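Local structure of citrate synthase (Metallosphaera sedula, 6ABX) at residues I127-R135 with G318-I327. The protein probably catalyses the condensation of oxaloacetate with acetyl-CoA, with hydrolysis, to give citrate and CoA, a step of the tricarboxylic acid cycle. Residues are numbered along the deposited sequence; the frame is centred on the assembly and turned at random.
Sequences ISLIQRTRR and GFDPDLFPTI
A chi1 of 177° swings CG of Gln-131 away from the backbone N, and a bend at chi2 (74°) then brings its amide to Asp-320, while Arg-134 runs extended from CG to NE toward Asp-322. The case illustrates how a helix end is tied to a loop in the largely helical citrate synthase fold: a salt-bridge network joins the C-terminal end of helix 112-134 to the loop and 3-10 turn leading into helix 324-343. The Gln-131 amide works both ways, OE1 accepting from Asp-320 N at 2.8 Å and NE2 donating to Asp-320 OD2 at 2.9 Å from above the carboxylate plane. The same OD2 offers its anti lone pair to Arg-134 NH1 in a longer, bent bond of 3.3 Å. Arg-134 meets Asp-322 end-on in a nearly coplanar pair, NH1 to OD1 and NH2 to OD2, both 2.7 Å, with Leu-323 CD2 over one guanidinium face; its NE is held by Ala-86 O. An alanine in place of Arg-134 would probably leave Asp-322 without its mate and freer to turn, and take one of the donors from Asp-320 OD2. Arg-135 directs NH1 and NH2 onto Gly-318 O, where a Schellman motif ends the preceding helix, and a water links its NE to Asp-320 OD1. Deeper in, Ile-130 CG2 packs on Leu-323 CD2 at 3.8 Å, and Ile-127 slides past Thr-326: Ile-127 CD1 lies 3.4 Å from Thr-326 OG1, whose hydroxyl donates a hydrogen bond to Leu-323 O in the carbonyl plane.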
loop_
_atom_site.group_PDB
_atom_site.type_symbol
_atom_site.label_atom_id
_atom_site.label_comp_id
_atom_site.label_asym_id
_atom_site.label_seq_id
_atom_site.Cartn_x
_atom_site.Cartn_y
_atom_site.Cartn_z
ATOM N N ILE A 127 -17.348 -0.432 -8.926
ATOM C CA ILE A 127 -16.948 -0.596 -10.301
ATOM C C ILE A 127 -18.139 -0.310 -11.228
ATOM O O ILE A 127 -18.001 0.357 -12.261
ATOM C CB ILE A 127 -16.400 -2.008 -10.554
ATOM C CG1 ILE A 127 -15.080 -2.187 -9.795
ATOM C CG2 ILE A 127 -16.213 -2.260 -12.044
ATOM C CD1 ILE A 127 -14.559 -3.602 -9.844
ATOM N N SER A 128 -19.279 -0.887 -10.869
ATOM C CA SER A 128 -20.518 -0.757 -11.658
ATOM C C SER A 128 -20.949 0.729 -11.766
ATOM O O SER A 128 -21.308 1.184 -12.869
ATOM C CB SER A 128 -21.586 -1.664 -11.089
ATOM O OG SER A 128 -21.200 -3.028 -11.177
ATOM N N LEU A 129 -20.874 1.473 -10.661
ATOM C CA LEU A 129 -21.199 2.903 -10.673
ATOM C C LEU A 129 -20.210 3.697 -11.519
ATOM O O LEU A 129 -20.637 4.553 -12.302
ATOM C CB LEU A 129 -21.265 3.409 -9.246
ATOM C CG LEU A 129 -21.600 4.886 -9.084
ATOM C CD1 LEU A 129 -22.907 5.230 -9.781
ATOM C CD2 LEU A 129 -21.669 5.168 -7.593
ATOM N N ILE A 130 -18.916 3.325 -11.522
ATOM C CA ILE A 130 -17.998 3.946 -12.463
ATOM C C ILE A 130 -18.511 3.720 -13.887
ATOM O O ILE A 130 -18.574 4.671 -14.668
ATOM C CB ILE A 130 -16.543 3.450 -12.305
ATOM C CG1 ILE A 130 -15.944 3.800 -10.957
ATOM C CG2 ILE A 130 -15.692 3.974 -13.486
ATOM C CD1 ILE A 130 -14.615 3.125 -10.666
ATOM N N GLN A 131 -18.793 2.458 -14.244
ATOM C CA GLN A 131 -19.157 2.128 -15.605
ATOM C C GLN A 131 -20.451 2.830 -16.033
ATOM O O GLN A 131 -20.504 3.338 -17.140
ATOM C CB GLN A 131 -19.333 0.625 -15.771
ATOM C CG GLN A 131 -19.772 0.249 -17.158
ATOM C CD GLN A 131 -18.610 0.392 -18.080
ATOM O OE1 GLN A 131 -17.734 -0.505 -18.171
ATOM N NE2 GLN A 131 -18.555 1.566 -18.705
ATOM N N ARG A 132 -21.480 2.777 -15.192
ATOM C CA ARG A 132 -22.803 3.365 -15.487
ATOM C C ARG A 132 -22.596 4.875 -15.693
ATOM O O ARG A 132 -23.074 5.413 -16.700
ATOM C CB ARG A 132 -23.776 3.172 -14.323
ATOM C CG ARG A 132 -24.170 1.723 -14.062
ATOM C CD ARG A 132 -25.109 1.129 -15.080
ATOM N NE ARG A 132 -26.491 1.605 -15.057
ATOM C CZ ARG A 132 -27.439 1.244 -15.916
ATOM N NH1 ARG A 132 -27.249 0.282 -16.817
ATOM N NH2 ARG A 132 -28.633 1.794 -15.815
ATOM N N THR A 133 -21.806 5.490 -14.813
ATOM C CA THR A 133 -21.619 6.974 -14.856
ATOM C C THR A 133 -20.955 7.365 -16.183
ATOM O O THR A 133 -21.337 8.350 -16.839
ATOM C CB THR A 133 -20.853 7.468 -13.630
ATOM O OG1 THR A 133 -21.576 7.160 -12.442
ATOM C CG2 THR A 133 -20.599 8.951 -13.707
ATOM N N ARG A 134 -19.956 6.594 -16.607
ATOM C CA ARG A 134 -19.235 6.909 -17.823
ATOM C C ARG A 134 -20.178 6.894 -19.030
ATOM O O ARG A 134 -19.950 7.623 -20.010
ATOM C CB ARG A 134 -18.082 5.944 -18.066
ATOM C CG ARG A 134 -16.920 6.234 -17.153
ATOM C CD ARG A 134 -15.958 5.142 -17.412
ATOM N NE ARG A 134 -14.665 5.384 -16.912
ATOM C CZ ARG A 134 -13.645 4.614 -17.292
ATOM N NH1 ARG A 134 -13.878 3.501 -17.989
ATOM N NH2 ARG A 134 -12.425 4.964 -16.970
ATOM N N ARG A 135 -21.161 5.994 -18.993
ATOM C CA ARG A 135 -22.151 5.833 -20.078
ATOM C C ARG A 135 -23.375 6.721 -19.906
ATOM O O ARG A 135 -24.412 6.477 -20.570
ATOM C CB ARG A 135 -22.563 4.363 -20.109
ATOM C CG ARG A 135 -21.417 3.483 -20.596
ATOM C CD ARG A 135 -21.691 1.998 -20.550
ATOM N NE ARG A 135 -20.591 1.249 -21.173
ATOM C CZ ARG A 135 -20.406 -0.071 -21.041
ATOM N NH1 ARG A 135 -21.190 -0.778 -20.227
ATOM N NH2 ARG A 135 -19.339 -0.637 -21.613
ATOM N N GLY A 318 -19.517 -6.722 -21.136
ATOM C CA GLY A 318 -19.987 -5.366 -21.117
ATOM C C GLY A 318 -19.189 -4.408 -20.293
ATOM O O GLY A 318 -19.645 -3.267 -20.057
ATOM N N PHE A 319 -17.980 -4.797 -19.810
ATOM C CA PHE A 319 -17.126 -3.855 -19.123
ATOM C C PHE A 319 -16.176 -3.125 -20.077
ATOM O O PHE A 319 -15.603 -3.795 -20.928
ATOM C CB PHE A 319 -16.289 -4.629 -18.098
ATOM C CG PHE A 319 -17.094 -5.280 -17.000
ATOM C CD1 PHE A 319 -17.451 -4.533 -15.897
ATOM C CD2 PHE A 319 -17.473 -6.605 -17.062
ATOM C CE1 PHE A 319 -18.166 -5.115 -14.870
ATOM C CE2 PHE A 319 -18.169 -7.200 -16.018
ATOM C CZ PHE A 319 -18.515 -6.440 -14.936
ATOM N N ASP A 320 -15.948 -1.812 -19.896
ATOM C CA ASP A 320 -14.929 -1.041 -20.592
ATOM C C ASP A 320 -13.588 -1.673 -20.259
ATOM O O ASP A 320 -13.321 -2.039 -19.107
ATOM C CB ASP A 320 -14.831 0.462 -20.223
ATOM C CG ASP A 320 -15.966 1.338 -20.703
ATOM O OD1 ASP A 320 -16.662 0.905 -21.647
ATOM O OD2 ASP A 320 -16.174 2.438 -20.087
ATOM N N PRO A 321 -12.699 -1.816 -21.256
ATOM C CA PRO A 321 -11.356 -2.313 -21.025
ATOM C C PRO A 321 -10.575 -1.672 -19.878
ATOM O O PRO A 321 -9.885 -2.395 -19.146
ATOM C CB PRO A 321 -10.652 -2.017 -22.354
ATOM C CG PRO A 321 -11.751 -2.164 -23.352
ATOM C CD PRO A 321 -12.937 -1.520 -22.677
ATOM N N ASP A 322 -10.712 -0.370 -19.646
ATOM C CA ASP A 322 -9.817 0.143 -18.673
ATOM C C ASP A 322 -10.360 -0.115 -17.249
ATOM O O ASP A 322 -9.675 0.218 -16.296
ATOM C CB ASP A 322 -9.489 1.601 -18.905
ATOM C CG ASP A 322 -10.659 2.473 -18.568
ATOM O OD1 ASP A 322 -11.764 1.926 -18.540
ATOM O OD2 ASP A 322 -10.442 3.698 -18.367
ATOM N N LEU A 323 -11.560 -0.693 -17.117
ATOM C CA LEU A 323 -12.009 -1.169 -15.781
ATOM C C LEU A 323 -11.401 -2.528 -15.453
ATOM O O LEU A 323 -11.567 -3.014 -14.277
ATOM C CB LEU A 323 -13.533 -1.224 -15.762
ATOM C CG LEU A 323 -14.196 0.143 -15.800
ATOM C CD1 LEU A 323 -15.688 0.017 -15.605
ATOM C CD2 LEU A 323 -13.624 1.051 -14.721
ATOM N N PHE A 324 -10.744 -3.211 -16.407
ATOM C CA PHE A 324 -10.338 -4.605 -16.138
ATOM C C PHE A 324 -9.459 -4.729 -14.880
ATOM O O PHE A 324 -9.672 -5.660 -14.095
ATOM C CB PHE A 324 -9.614 -5.287 -17.308
ATOM C CG PHE A 324 -9.114 -6.658 -16.884
ATOM C CD1 PHE A 324 -10.002 -7.600 -16.366
ATOM C CD2 PHE A 324 -7.760 -6.951 -16.817
ATOM C CE1 PHE A 324 -9.551 -8.823 -15.885
ATOM C CE2 PHE A 324 -7.320 -8.180 -16.355
ATOM C CZ PHE A 324 -8.210 -9.112 -15.878
ATOM N N PRO A 325 -8.480 -3.838 -14.598
ATOM C CA PRO A 325 -7.678 -3.969 -13.383
ATOM C C PRO A 325 -8.528 -3.896 -12.104
ATOM O O PRO A 325 -8.225 -4.581 -11.085
ATOM C CB PRO A 325 -6.700 -2.791 -13.404
ATOM C CG PRO A 325 -6.649 -2.380 -14.890
ATOM C CD PRO A 325 -7.935 -2.824 -15.544
ATOM N N THR A 326 -9.625 -3.140 -12.172
ATOM C CA THR A 326 -10.507 -3.049 -10.974
ATOM C C THR A 326 -11.193 -4.404 -10.759
ATOM O O THR A 326 -11.480 -4.795 -9.571
ATOM C CB THR A 326 -11.476 -1.868 -10.960
ATOM O OG1 THR A 326 -12.490 -2.015 -11.955
ATOM C CG2 THR A 326 -10.776 -0.533 -11.128
ATOM N N ILE A 327 -11.629 -5.019 -11.859
ATOM C CA ILE A 327 -12.324 -6.296 -11.788
ATOM C C ILE A 327 -11.371 -7.360 -11.213
ATOM O O ILE A 327 -11.767 -8.207 -10.346
ATOM C CB ILE A 327 -12.892 -6.660 -13.170
ATOM C CG1 ILE A 327 -13.903 -5.617 -13.628
ATOM C CG2 ILE A 327 -13.539 -8.029 -13.135
ATOM C CD1 ILE A 327 -14.203 -5.732 -15.096
HETATM O O HOH W 1 -17.786 -3.153 -22.923
HETATM O O HOH W 2 -18.580 2.644 -22.841
#